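Long-range contacts in SusD homolog (Bacteroides thetaiotaomicron VPI-5482, PDB 3IV0), which is of unknown function but probably binds glycans at the bacterial outer membrane for uptake: residues C52-A57 against Y444-M449; R202-A207 against G264-A269; Y306-F311 against K327-S332. All blocks are in the same frame, centred on the assembly; numbering follows the deposited sequence.

Interaction 1: C52-A57 against Y444-M449; sequences CAPITA and YCMNPM
With CG anti to its own carbonyl carbon (chi1 -63°), Asn447 extends its amide toward the bend made by Ala53 and Pro54, while Cys52 carries SG beside its backbone N (chi1 -60°), turning the sulfur toward Asn447 and Met449. The Asn447 amide does its polar work with ND2. One hydrogen bond from this nitrogen goes to Ala69 O, at the end of helix 63-69, and another goes to a water that accepts from Asn447 ND2 at 3.0 Å and donates to Ile55 O at 2.9 Å. Asparagine suits the place because a single NH2 group can serve both partners. Ala53 O is also near, 3.1 Å from Asn447 ND2, but the angle is too poor for a hydrogen bond; this carbonyl instead takes a weak bond from Ile55 N, closing an inverse gamma turn centred on Pro54.

The remainder is van der Waals packing, much of it by sulfur and selenium side chains, some against backbone oxygens. Cys52 CB rests 3.6 Å from Asn447 O, and Cys52 SG meets the methyl CE of Met449 at 4.1 Å. Cys445 SG approaches from the other loop to 3.7 Å from Cys52 O, an oxygen already hydrogen-bonded to Tyr429 OH of helix 429-436. At the more exposed margin, Pro54 CB packs against Met446 CB at 3.9 Å; the closer approach of SE is less certain, since Met446 has two conformers. Met446 and Met449 are both selenomethionine. The short Cys52 side chain fits against the 445-449 loop.

The whole is a loop-on-loop contact of the helix-rich SusD fold, in which an inverse gamma turn leads into strand 55-57 of a two-stranded antiparallel ribbon with 300-302.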
ATOM      1  N   CYS A  52     -13.529  -3.634   5.872  1.00 11.59           N
ATOM      2  CA  CYS A  52     -13.647  -4.932   6.555  1.00 11.54           C
ATOM      3  C   CYS A  52     -12.809  -5.029   7.820  1.00 11.73           C
ATOM      4  O   CYS A  52     -12.552  -6.132   8.288  1.00 12.89           O
ATOM      5  CB  CYS A  52     -13.350  -6.111   5.615  1.00 13.52           C
ATOM      6  SG  CYS A  52     -14.477  -6.194   4.206  1.00 14.04           S
ATOM      7  N   ALA A  53     -12.342  -3.893   8.363  1.00 11.09           N
ATOM      8  CA  ALA A  53     -11.622  -3.867   9.613  1.00 10.67           C
ATOM      9  C   ALA A  53     -12.620  -3.802  10.792  1.00 11.90           C
ATOM     10  O   ALA A  53     -13.686  -3.181  10.655  1.00 12.45           O
ATOM     11  CB  ALA A  53     -10.682  -2.656   9.655  1.00 12.87           C
ATOM     12  N   PRO A  54     -12.262  -4.421  11.914  1.00 12.86           N
ATOM     13  CA  PRO A  54     -13.123  -4.411  13.116  1.00 13.94           C
ATOM     14  C   PRO A  54     -12.969  -3.094  13.883  1.00 14.80           C
ATOM     15  O   PRO A  54     -12.423  -3.044  14.995  1.00 16.30           O
ATOM     16  CB  PRO A  54     -12.622  -5.615  13.886  1.00 16.24           C
ATOM     17  CG  PRO A  54     -11.197  -5.685  13.577  1.00 14.94           C
ATOM     18  CD  PRO A  54     -11.066  -5.248  12.119  1.00 14.86           C
ATOM     19  N   ILE A  55     -13.488  -2.035  13.259  1.00 13.09           N
ATOM     20  CA  ILE A  55     -13.359  -0.678  13.754  1.00 12.47           C
ATOM     21  C   ILE A  55     -14.731  -0.074  13.998  1.00 13.38           C
ATOM     22  O   ILE A  55     -15.724  -0.427  13.348  1.00 13.86           O
ATOM     23  CB  ILE A  55     -12.527   0.201  12.787  1.00 14.02           C
ATOM     24  CG1 ILE A  55     -13.145   0.303  11.395  1.00 13.34           C
ATOM     25  CG2 ILE A  55     -11.088  -0.298  12.739  1.00 14.65           C
ATOM     26  CD1 ILE A  55     -12.370   1.295  10.482  1.00 12.53           C
ATOM     27  N   THR A  56     -14.756   0.865  14.941  1.00 15.19           N
ATOM     28  CA  THR A  56     -15.966   1.571  15.294  1.00 15.21           C
ATOM     29  C   THR A  56     -15.679   3.051  15.467  1.00 13.93           C
ATOM     30  O   THR A  56     -14.694   3.399  16.091  1.00 14.16           O
ATOM     31  CB  THR A  56     -16.545   1.033  16.627  1.00 16.20           C
ATOM     32  OG1 THR A  56     -16.746  -0.377  16.523  1.00 16.97           O
ATOM     33  CG2 THR A  56     -17.837   1.722  16.964  1.00 19.31           C
ATOM     34  N   ALA A  57     -16.529   3.908  14.902  1.00 14.36           N
ATOM     35  CA  ALA A  57     -16.421   5.360  15.063  1.00 14.09           C
ATOM     36  C   ALA A  57     -16.826   5.791  16.449  1.00 15.69           C
ATOM     37  O   ALA A  57     -17.771   5.251  16.999  1.00 16.16           O
ATOM     38  CB  ALA A  57     -17.277   6.074  14.030  1.00 15.71           C
ATOM     39  N   TYR A 444     -10.120 -15.550   9.961  1.00 14.58           N
ATOM     40  CA  TYR A 444      -9.047 -14.576   9.693  1.00 15.20           C
ATOM     41  C   TYR A 444      -9.518 -13.129   9.592  1.00 16.71           C
ATOM     42  O   TYR A 444      -8.698 -12.224   9.603  1.00 18.43           O
ATOM     43  CB  TYR A 444      -8.344 -14.951   8.397  1.00 14.39           C
ATOM     44  CG  TYR A 444      -7.768 -16.334   8.435  1.00 14.72           C
ATOM     45  CD1 TYR A 444      -6.593 -16.593   9.111  1.00 15.85           C
ATOM     46  CD2 TYR A 444      -8.403 -17.385   7.810  1.00 14.75           C
ATOM     47  CE1 TYR A 444      -6.065 -17.868   9.154  1.00 15.49           C
ATOM     48  CE2 TYR A 444      -7.898 -18.671   7.856  1.00 16.03           C
ATOM     49  CZ  TYR A 444      -6.725 -18.905   8.519  1.00 17.09           C
ATOM     50  OH  TYR A 444      -6.214 -20.187   8.578  1.00 20.73           O
ATOM     51  N   CYS A 445     -10.813 -12.891   9.480  1.00 15.93           N
ATOM     52  CA  CYS A 445     -11.379 -11.565   9.325  1.00 15.27           C
ATOM     53  C   CYS A 445     -12.620 -11.494  10.198  1.00 14.55           C
ATOM     54  O   CYS A 445     -13.513 -12.337  10.065  1.00 16.09           O
ATOM     55  CB  CYS A 445     -11.749 -11.330   7.864  1.00 14.81           C
ATOM     56  SG  CYS A 445     -12.559  -9.717   7.576  1.00 14.87           S
HETATM   57  N   MSE A 446     -12.696 -10.495  11.065  0.66 15.01           N
HETATM   58  CA  MSE A 446     -13.810 -10.365  12.008  0.66 17.15           C
HETATM   59  C   MSE A 446     -15.081  -9.894  11.309  0.66 16.25           C
HETATM   60  O   MSE A 446     -16.200 -10.199  11.731  0.66 16.74           O
HETATM   61  CB  MSE A 446     -13.432  -9.370  13.104  0.66 18.45           C
HETATM   62  CG  MSE A 446     -14.464  -9.249  14.206  0.66 23.91           C
HETATM   63 SE   MSE A 446     -13.778  -8.477  15.882  0.50 25.05          SE
HETATM   64  CE  MSE A 446     -13.811 -10.003  16.872  0.66 21.20           C
ATOM     65  N   ASN A 447     -14.899  -9.175  10.199  1.00 15.33           N
ATOM     66  CA  ASN A 447     -16.014  -8.572   9.458  1.00 13.99           C
ATOM     67  C   ASN A 447     -15.959  -9.089   8.015  1.00 14.16           C
ATOM     68  O   ASN A 447     -15.785  -8.319   7.072  1.00 14.97           O
ATOM     69  CB  ASN A 447     -15.939  -7.025   9.440  1.00 13.96           C
ATOM     70  CG  ASN A 447     -16.055  -6.387  10.813  1.00 17.32           C
ATOM     71  OD1 ASN A 447     -16.109  -7.050  11.843  1.00 25.84           O
ATOM     72  ND2 ASN A 447     -16.071  -5.080  10.831  1.00 17.78           N
ATOM     73  N   PRO A 448     -16.080 -10.404   7.826  1.00 13.63           N
ATOM     74  CA  PRO A 448     -15.884 -10.991   6.500  1.00 13.01           C
ATOM     75  C   PRO A 448     -17.034 -10.674   5.560  1.00 14.24           C
ATOM     76  O   PRO A 448     -18.150 -10.332   6.001  1.00 16.21           O
ATOM     77  CB  PRO A 448     -15.893 -12.501   6.762  1.00 14.17           C
ATOM     78  CG  PRO A 448     -16.769 -12.638   7.962  1.00 14.25           C
ATOM     79  CD  PRO A 448     -16.486 -11.427   8.810  1.00 15.21           C
HETATM   80  N   MSE A 449     -16.786 -10.783   4.263  1.00 12.88           N
HETATM   81  CA  MSE A 449     -17.885 -10.854   3.309  1.00 13.79           C
HETATM   82  C   MSE A 449     -18.142 -12.330   3.020  1.00 11.86           C
HETATM   83  O   MSE A 449     -17.353 -13.205   3.417  1.00 13.09           O
HETATM   84  CB  MSE A 449     -17.555 -10.086   2.012  1.00 13.52           C
HETATM   85  CG  MSE A 449     -16.431 -10.680   1.173  1.00 13.76           C
HETATM   86 SE   MSE A 449     -15.895  -9.598  -0.343  0.75 10.85          SE
HETATM   87  CE  MSE A 449     -15.021  -8.143   0.590  1.00 14.61           C
TER
HETATM   88  O   HOH W   1     -16.629  -3.168  13.131  1.00 19.80           O

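Interaction 2: R202-A207 against G264-A269; sequences RGSVIA and GLFEIA
A classic beta bulge, in which Leu265 and Phe266 both face Phe365 of the partner strand, presents its backbone and side chains to the first turns of helix 202-219. Ser204 makes the polar link: its OG donates to Leu265 O at 2.7 Å, with a C=O...donor angle of 157° and the donor tilted 17° from the carbonyl plane. The same OG accepts from Ser201 N just before the helix, so two hydrogen bonds hold the hydroxyl. Ser204 OG also lies at the edge of the Phe266 ring, 3.7 Å from its CD1. With an alanine here the hydroxyl is gone, and Leu265 O would probably lose this donor and the amide of Ser201 its acceptor.

Beside this bond, Leu265 spreads its two methyls along the helix. Leu265 CD1 meets Ala207 CB at 4.1 Å, and Leu265 CD2 comes equally near Gly203 CA. Glycine suits position 203 because a beta carbon has no space beside Leu265 CD2.

The Phe266 ring reaches helices 117-142 and 19-39, meeting Phe129 edge to face and touching Tyr30, while Phe365 of strand 362-366 packs on both Leu265 and Ala207.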
ATOM      1  N   ARG A 202      15.602  -0.125  -7.003  1.00 10.02           N
ATOM      2  CA  ARG A 202      15.500  -1.540  -7.349  1.00 10.23           C
ATOM      3  C   ARG A 202      14.562  -2.253  -6.372  1.00  9.94           C
ATOM      4  O   ARG A 202      13.780  -3.119  -6.744  1.00 10.24           O
ATOM      5  CB  ARG A 202      16.897  -2.184  -7.378  1.00 10.37           C
ATOM      6  CG  ARG A 202      16.935  -3.604  -7.976  1.00 12.62           C
ATOM      7  CD  ARG A 202      18.389  -4.124  -8.018  1.00 13.04           C
ATOM      8  NE  ARG A 202      18.527  -5.444  -8.667  1.00 14.10           N
ATOM      9  CZ  ARG A 202      18.575  -5.626  -9.976  1.00 16.00           C
ATOM     10  NH1 ARG A 202      18.422  -4.620 -10.804  1.00 16.46           N
ATOM     11  NH2 ARG A 202      18.720  -6.849 -10.465  1.00 16.52           N
ATOM     12  N   GLY A 203      14.687  -1.931  -5.095  1.00 10.18           N
ATOM     13  CA  GLY A 203      13.799  -2.482  -4.063  1.00 10.22           C
ATOM     14  C   GLY A 203      12.337  -2.147  -4.239  1.00  9.30           C
ATOM     15  O   GLY A 203      11.461  -2.991  -4.015  1.00  9.76           O
ATOM     16  N   SER A 204      12.030  -0.948  -4.718  1.00  9.71           N
ATOM     17  CA  SER A 204      10.663  -0.572  -5.029  1.00 10.11           C
ATOM     18  C   SER A 204      10.075  -1.542  -6.084  1.00  9.08           C
ATOM     19  O   SER A 204       8.934  -2.045  -5.961  1.00  9.25           O
ATOM     20  CB  SER A 204      10.613   0.830  -5.605  1.00  9.99           C
ATOM     21  OG  SER A 204      11.298   1.777  -4.819  1.00 10.59           O
ATOM     22  N   VAL A 205      10.858  -1.755  -7.142  1.00  9.11           N
ATOM     23  CA  VAL A 205      10.470  -2.639  -8.223  1.00  9.83           C
ATOM     24  C   VAL A 205      10.240  -4.056  -7.722  1.00  9.84           C
ATOM     25  O   VAL A 205       9.220  -4.664  -8.050  1.00  9.92           O
ATOM     26  CB  VAL A 205      11.501  -2.640  -9.373  1.00  9.44           C
ATOM     27  CG1 VAL A 205      11.139  -3.678 -10.436  1.00 11.08           C
ATOM     28  CG2 VAL A 205      11.614  -1.211 -10.017  1.00 11.82           C
ATOM     29  N   ILE A 206      11.166  -4.573  -6.914  1.00  9.20           N
ATOM     30  CA  ILE A 206      11.014  -5.927  -6.407  1.00  9.46           C
ATOM     31  C   ILE A 206       9.744  -6.057  -5.566  1.00  8.52           C
ATOM     32  O   ILE A 206       8.983  -7.021  -5.744  1.00  9.21           O
ATOM     33  CB  ILE A 206      12.261  -6.335  -5.596  1.00 10.05           C
ATOM     34  CG1 ILE A 206      13.482  -6.481  -6.521  1.00 12.01           C
ATOM     35  CG2 ILE A 206      11.999  -7.656  -4.850  1.00 12.01           C
ATOM     36  CD1 ILE A 206      14.806  -6.498  -5.771  1.00 14.89           C
ATOM     37  N   ALA A 207       9.493  -5.138  -4.653  1.00  8.31           N
ATOM     38  CA  ALA A 207       8.322  -5.232  -3.791  1.00  9.48           C
ATOM     39  C   ALA A 207       7.043  -5.221  -4.603  1.00  8.33           C
ATOM     40  O   ALA A 207       6.118  -6.012  -4.377  1.00  9.36           O
ATOM     41  CB  ALA A 207       8.308  -4.125  -2.769  1.00  9.78           C
ATOM     42  N   GLY A 264      12.770   1.433   4.291  1.00 11.43           N
ATOM     43  CA  GLY A 264      11.758   1.760   3.298  1.00 12.57           C
ATOM     44  C   GLY A 264      12.090   1.138   1.949  1.00 13.49           C
ATOM     45  O   GLY A 264      13.252   1.098   1.544  1.00 13.82           O
ATOM     46  N   LEU A 265      11.089   0.645   1.235  1.00 10.20           N
ATOM     47  CA  LEU A 265      11.277   0.202  -0.144  1.00  9.85           C
ATOM     48  C   LEU A 265      10.557   1.165  -1.094  1.00  9.88           C
ATOM     49  O   LEU A 265      11.108   1.442  -2.171  1.00 11.81           O
ATOM     50  CB  LEU A 265      10.827  -1.251  -0.371  1.00 10.28           C
ATOM     51  CG  LEU A 265      11.660  -2.290   0.380  1.00  9.90           C
ATOM     52  CD1 LEU A 265      11.071  -3.681   0.163  1.00 10.41           C
ATOM     53  CD2 LEU A 265      13.117  -2.253   0.018  1.00 13.14           C
ATOM     54  N   PHE A 266       9.343   1.622  -0.814  1.00  9.54           N
ATOM     55  CA  PHE A 266       8.736   2.694  -1.619  1.00  8.81           C
ATOM     56  C   PHE A 266       7.865   3.488  -0.698  1.00  9.40           C
ATOM     57  O   PHE A 266       7.087   2.919   0.095  1.00  9.97           O
ATOM     58  CB  PHE A 266       7.967   2.203  -2.857  1.00  9.70           C
ATOM     59  CG  PHE A 266       7.519   3.339  -3.717  1.00  9.33           C
ATOM     60  CD1 PHE A 266       8.486   4.124  -4.341  1.00 10.38           C
ATOM     61  CD2 PHE A 266       6.214   3.738  -3.772  1.00 11.22           C
ATOM     62  CE1 PHE A 266       8.119   5.241  -5.054  1.00 11.90           C
ATOM     63  CE2 PHE A 266       5.846   4.873  -4.478  1.00 11.65           C
ATOM     64  CZ  PHE A 266       6.814   5.628  -5.112  1.00 11.04           C
ATOM     65  N   GLU A 267       7.929   4.808  -0.821  1.00  9.51           N
ATOM     66  CA  GLU A 267       7.214   5.754   0.034  1.00  9.63           C
ATOM     67  C   GLU A 267       6.651   6.886  -0.801  1.00 10.08           C
ATOM     68  O   GLU A 267       7.237   7.247  -1.810  1.00 10.68           O
ATOM     69  CB  GLU A 267       8.169   6.316   1.108  1.00 10.05           C
ATOM     70  CG  GLU A 267       8.975   5.241   1.796  1.00 11.92           C
ATOM     71  CD  GLU A 267      10.035   5.776   2.741  1.00 12.55           C
ATOM     72  OE1 GLU A 267      10.181   7.007   2.883  1.00 12.75           O
ATOM     73  OE2 GLU A 267      10.749   4.918   3.309  1.00 12.28           O
ATOM     74  N   ILE A 268       5.511   7.407  -0.366  1.00 10.34           N
ATOM     75  CA  ILE A 268       4.904   8.603  -0.921  1.00 10.54           C
ATOM     76  C   ILE A 268       5.356   9.765  -0.061  1.00 10.57           C
ATOM     77  O   ILE A 268       5.223   9.735   1.161  1.00 11.02           O
ATOM     78  CB  ILE A 268       3.355   8.490  -0.900  1.00  9.39           C
ATOM     79  CG1 ILE A 268       2.854   7.288  -1.715  1.00 11.01           C
ATOM     80  CG2 ILE A 268       2.710   9.772  -1.467  1.00 10.79           C
ATOM     81  CD1 ILE A 268       1.429   6.802  -1.368  1.00 12.48           C
ATOM     82  N   ALA A 269       5.929  10.807  -0.671  1.00 11.48           N
ATOM     83  CA  ALA A 269       6.560  11.876   0.054  1.00 11.63           C
ATOM     84  C   ALA A 269       5.553  12.844   0.660  1.00 11.21           C
ATOM     85  O   ALA A 269       4.636  13.306  -0.018  1.00 12.35           O
ATOM     86  CB  ALA A 269       7.500  12.659  -0.917  1.00 13.93           C
TER

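Interaction 3: Y306-F311 against K327-S332; sequences YLMTLF and KIYSTS
Leu307 and Tyr329 meet where the end of helix 304-310 packs against a type I beta turn running from Lys327 to Ser330. The tight part lies on the inner side. Leu307, long and branched, crosses Ile328 at a slant, its CD1 methyl 3.9 Å from Ile328 CG1 and 3.3 Å from Ile328 O. That oxygen has a polar partner as well, the ammonium group of Lys339, which also binds Ser330 O and so ties the turn to a further part of the chain. Ile328 also covers its neighbour's ring: Ile328 CG2 sits 3.7 Å above the centre of one face of Tyr329, while the carbonyl oxygens of Leu307 and Phe311 lie near the plane of that ring, at its edge.

The outer side is looser. Met308, a selenomethionine, lies on the other side of the ring plane from Ile328. In the conformer described, Met308 SE is 5.1 Å from the Tyr329 ring centroid, an oblique Met-aromatic contact that is less certain because the side chain has two conformers. A flexible, polarisable chain suits this partly exposed margin. Farther along, the loop turns toward solvent through an ST turn, in which Ser332 N donates to Ser330 OG at 3.0 Å.

Tyrosine fits its position because it combines an apolar ring with a polar end. Tyr329 CG stands anti to the carbonyl carbon (chi1 -54°), which carries the ring along the helix toward the first residue to leave helical geometry, Phe311. There Tyr329 OH donates to Phe311 O at 2.7 Å, with a C=O...donor angle of 159°.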
ATOM      1  N   TYR A 306     -10.375  -8.109  18.874  1.00 16.89           N
ATOM      2  CA  TYR A 306      -9.468  -8.276  17.754  1.00 17.49           C
ATOM      3  C   TYR A 306      -8.008  -8.120  18.179  1.00 16.58           C
ATOM      4  O   TYR A 306      -7.159  -8.932  17.821  1.00 17.92           O
ATOM      5  CB  TYR A 306      -9.777  -7.270  16.661  1.00 18.56           C
ATOM      6  CG  TYR A 306      -8.854  -7.406  15.470  1.00 18.33           C
ATOM      7  CD1 TYR A 306      -8.833  -8.593  14.736  1.00 21.95           C
ATOM      8  CD2 TYR A 306      -8.016  -6.389  15.103  1.00 20.17           C
ATOM      9  CE1 TYR A 306      -8.006  -8.753  13.638  1.00 25.38           C
ATOM     10  CE2 TYR A 306      -7.174  -6.531  13.964  1.00 20.45           C
ATOM     11  CZ  TYR A 306      -7.188  -7.739  13.269  1.00 23.20           C
ATOM     12  OH  TYR A 306      -6.377  -7.905  12.163  1.00 29.10           O
ATOM     13  N   LEU A 307      -7.702  -7.083  18.956  1.00 16.06           N
ATOM     14  CA  LEU A 307      -6.325  -6.821  19.330  1.00 15.81           C
ATOM     15  C   LEU A 307      -5.823  -7.861  20.343  1.00 16.47           C
ATOM     16  O   LEU A 307      -4.641  -8.164  20.371  1.00 17.85           O
ATOM     17  CB  LEU A 307      -6.166  -5.362  19.784  1.00 16.76           C
ATOM     18  CG  LEU A 307      -6.458  -4.302  18.704  1.00 15.42           C
ATOM     19  CD1 LEU A 307      -6.288  -2.910  19.294  1.00 18.27           C
ATOM     20  CD2 LEU A 307      -5.581  -4.478  17.434  1.00 19.37           C
HETATM   21  N   MSE A 308      -6.712  -8.415  21.165  0.66 18.41           N
HETATM   22  CA  MSE A 308      -6.315  -9.522  22.037  0.66 19.81           C
HETATM   23  C   MSE A 308      -5.976 -10.762  21.198  0.66 18.11           C
HETATM   24  O   MSE A 308      -5.170 -11.591  21.623  0.66 18.62           O
HETATM   25  CB  MSE A 308      -7.416  -9.844  23.049  0.66 18.91           C
HETATM   26  CG  MSE A 308      -7.421  -8.921  24.260  0.66 18.89           C
HETATM   27 SE   MSE A 308      -8.741  -9.447  25.597  0.50 28.41          SE
HETATM   28  CE  MSE A 308     -10.274  -8.835  24.745  0.66 23.55           C
ATOM     29  N   THR A 309      -6.616 -10.928  20.041  1.00 17.36           N
ATOM     30  CA  THR A 309      -6.259 -12.029  19.120  1.00 17.74           C
ATOM     31  C   THR A 309      -4.951 -11.750  18.392  1.00 16.11           C
ATOM     32  O   THR A 309      -4.055 -12.599  18.300  1.00 16.69           O
ATOM     33  CB  THR A 309      -7.339 -12.197  18.058  1.00 18.86           C
ATOM     34  OG1 THR A 309      -8.541 -12.664  18.691  1.00 22.06           O
ATOM     35  CG2 THR A 309      -6.886 -13.169  16.918  1.00 25.08           C
ATOM     36  N   LEU A 310      -4.842 -10.534  17.899  1.00 14.71           N
ATOM     37  CA  LEU A 310      -3.699 -10.127  17.136  1.00 15.29           C
ATOM     38  C   LEU A 310      -2.407 -10.030  17.945  1.00 14.83           C
ATOM     39  O   LEU A 310      -1.339 -10.466  17.497  1.00 13.60           O
ATOM     40  CB  LEU A 310      -4.031  -8.781  16.476  1.00 16.37           C
ATOM     41  CG  LEU A 310      -3.062  -8.274  15.424  1.00 17.42           C
ATOM     42  CD1 LEU A 310      -2.964  -9.315  14.311  1.00 18.15           C
ATOM     43  CD2 LEU A 310      -3.524  -6.902  14.881  1.00 16.15           C
ATOM     44  N   PHE A 311      -2.495  -9.460  19.135  1.00 12.90           N
ATOM     45  CA  PHE A 311      -1.342  -9.257  20.017  1.00 13.83           C
ATOM     46  C   PHE A 311      -1.645  -9.962  21.353  1.00 15.28           C
ATOM     47  O   PHE A 311      -2.066  -9.308  22.316  1.00 15.51           O
ATOM     48  CB  PHE A 311      -1.083  -7.773  20.243  1.00 14.58           C
ATOM     49  CG  PHE A 311      -0.516  -7.058  19.042  1.00 13.04           C
ATOM     50  CD1 PHE A 311       0.812  -7.194  18.715  1.00 14.49           C
ATOM     51  CD2 PHE A 311      -1.335  -6.293  18.235  1.00 13.96           C
ATOM     52  CE1 PHE A 311       1.322  -6.536  17.604  1.00 14.16           C
ATOM     53  CE2 PHE A 311      -0.810  -5.652  17.085  1.00 14.39           C
ATOM     54  CZ  PHE A 311       0.506  -5.782  16.806  1.00 13.82           C
ATOM     55  N   LYS A 327      -4.631   1.111  26.827  1.00 17.58           N
ATOM     56  CA  LYS A 327      -5.996   0.666  26.631  1.00 17.88           C
ATOM     57  C   LYS A 327      -6.170  -0.182  25.370  1.00 17.22           C
ATOM     58  O   LYS A 327      -7.268  -0.400  24.905  1.00 18.01           O
ATOM     59  CB  LYS A 327      -6.924   1.877  26.560  1.00 21.45           C
ATOM     60  CG  LYS A 327      -6.872   2.730  27.821  1.00 27.15           C
ATOM     61  CD  LYS A 327      -7.387   4.145  27.585  1.00 37.29           C
ATOM     62  CE  LYS A 327      -6.309   5.094  27.045  1.00 43.43           C
ATOM     63  NZ  LYS A 327      -5.609   5.853  28.128  1.00 47.57           N
ATOM     64  N   ILE A 328      -5.056  -0.714  24.875  1.00 17.42           N
ATOM     65  CA  ILE A 328      -5.073  -1.574  23.683  1.00 17.39           C
ATOM     66  C   ILE A 328      -6.227  -2.583  23.626  1.00 17.67           C
ATOM     67  O   ILE A 328      -6.874  -2.747  22.587  1.00 19.97           O
ATOM     68  CB  ILE A 328      -3.728  -2.301  23.531  1.00 15.83           C
ATOM     69  CG1 ILE A 328      -3.701  -3.165  22.264  1.00 16.11           C
ATOM     70  CG2 ILE A 328      -3.384  -3.123  24.804  1.00 16.32           C
ATOM     71  CD1 ILE A 328      -2.356  -3.838  22.066  1.00 17.38           C
ATOM     72  N   TYR A 329      -6.520  -3.278  24.736  1.00 17.10           N
ATOM     73  CA  TYR A 329      -7.529  -4.316  24.722  1.00 15.49           C
ATOM     74  C   TYR A 329      -8.940  -3.863  25.112  1.00 16.70           C
ATOM     75  O   TYR A 329      -9.842  -4.688  25.130  1.00 18.39           O
ATOM     76  CB  TYR A 329      -7.112  -5.500  25.615  1.00 16.39           C
ATOM     77  CG  TYR A 329      -5.740  -6.096  25.318  1.00 17.37           C
ATOM     78  CD1 TYR A 329      -5.390  -6.509  24.026  1.00 16.70           C
ATOM     79  CD2 TYR A 329      -4.808  -6.259  26.316  1.00 17.85           C
ATOM     80  CE1 TYR A 329      -4.161  -7.085  23.768  1.00 16.35           C
ATOM     81  CE2 TYR A 329      -3.576  -6.820  26.064  1.00 17.25           C
ATOM     82  CZ  TYR A 329      -3.259  -7.250  24.770  1.00 15.27           C
ATOM     83  OH  TYR A 329      -2.019  -7.803  24.575  1.00 16.32           O
ATOM     84  N   SER A 330      -9.108  -2.574  25.393  1.00 19.40           N
ATOM     85  CA  SER A 330     -10.393  -2.073  25.851  1.00 21.38           C
ATOM     86  C   SER A 330     -11.491  -2.402  24.868  1.00 23.92           C
ATOM     87  O   SER A 330     -11.309  -2.326  23.639  1.00 23.55           O
ATOM     88  CB  SER A 330     -10.353  -0.563  26.074  1.00 23.57           C
ATOM     89  OG  SER A 330     -11.650  -0.102  26.443  1.00 24.94           O
ATOM     90  N   THR A 331     -12.641  -2.788  25.399  1.00 26.16           N
ATOM     91  CA  THR A 331     -13.796  -3.079  24.571  1.00 29.32           C
ATOM     92  C   THR A 331     -14.741  -1.881  24.550  1.00 30.19           C
ATOM     93  O   THR A 331     -15.813  -1.941  23.960  1.00 32.39           O
ATOM     94  CB  THR A 331     -14.538  -4.332  25.024  1.00 30.97           C
ATOM     95  OG1 THR A 331     -14.931  -4.187  26.393  1.00 32.21           O
ATOM     96  CG2 THR A 331     -13.671  -5.577  24.884  1.00 32.66           C
ATOM     97  N   SER A 332     -14.327  -0.780  25.167  1.00 31.62           N
ATOM     98  CA  SER A 332     -15.102   0.455  25.122  1.00 32.83           C
ATOM     99  C   SER A 332     -15.009   1.136  23.759  1.00 32.90           C
ATOM    100  O   SER A 332     -13.923   1.246  23.169  1.00 30.03           O
ATOM    101  CB  SER A 332     -14.633   1.430  26.213  1.00 34.43           C
ATOM    102  OG  SER A 332     -15.217   2.711  26.041  1.00 39.61           O
TER

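From the N terminus the chain first passes 52-57, whose partner 444-449 comes 387 residues later, so interaction 1 closes a very long loop that brings early and late parts of the protein together. Within that loop, interaction 2 joins the start of helix 202-219 to strand 264-268, and after it has closed, interaction 3 ties helix 304-310 to the loop that follows helix 318-323. Both fall within that long loop, one after the other, and none of the three crosses another. Interactions 1 and 3 touch: Pro54 CG packs 3.5 Å from Tyr306 CG. Interaction 2 stands apart nearer the chain's centre, its nearest atoms about 19 Å from those of either other contact.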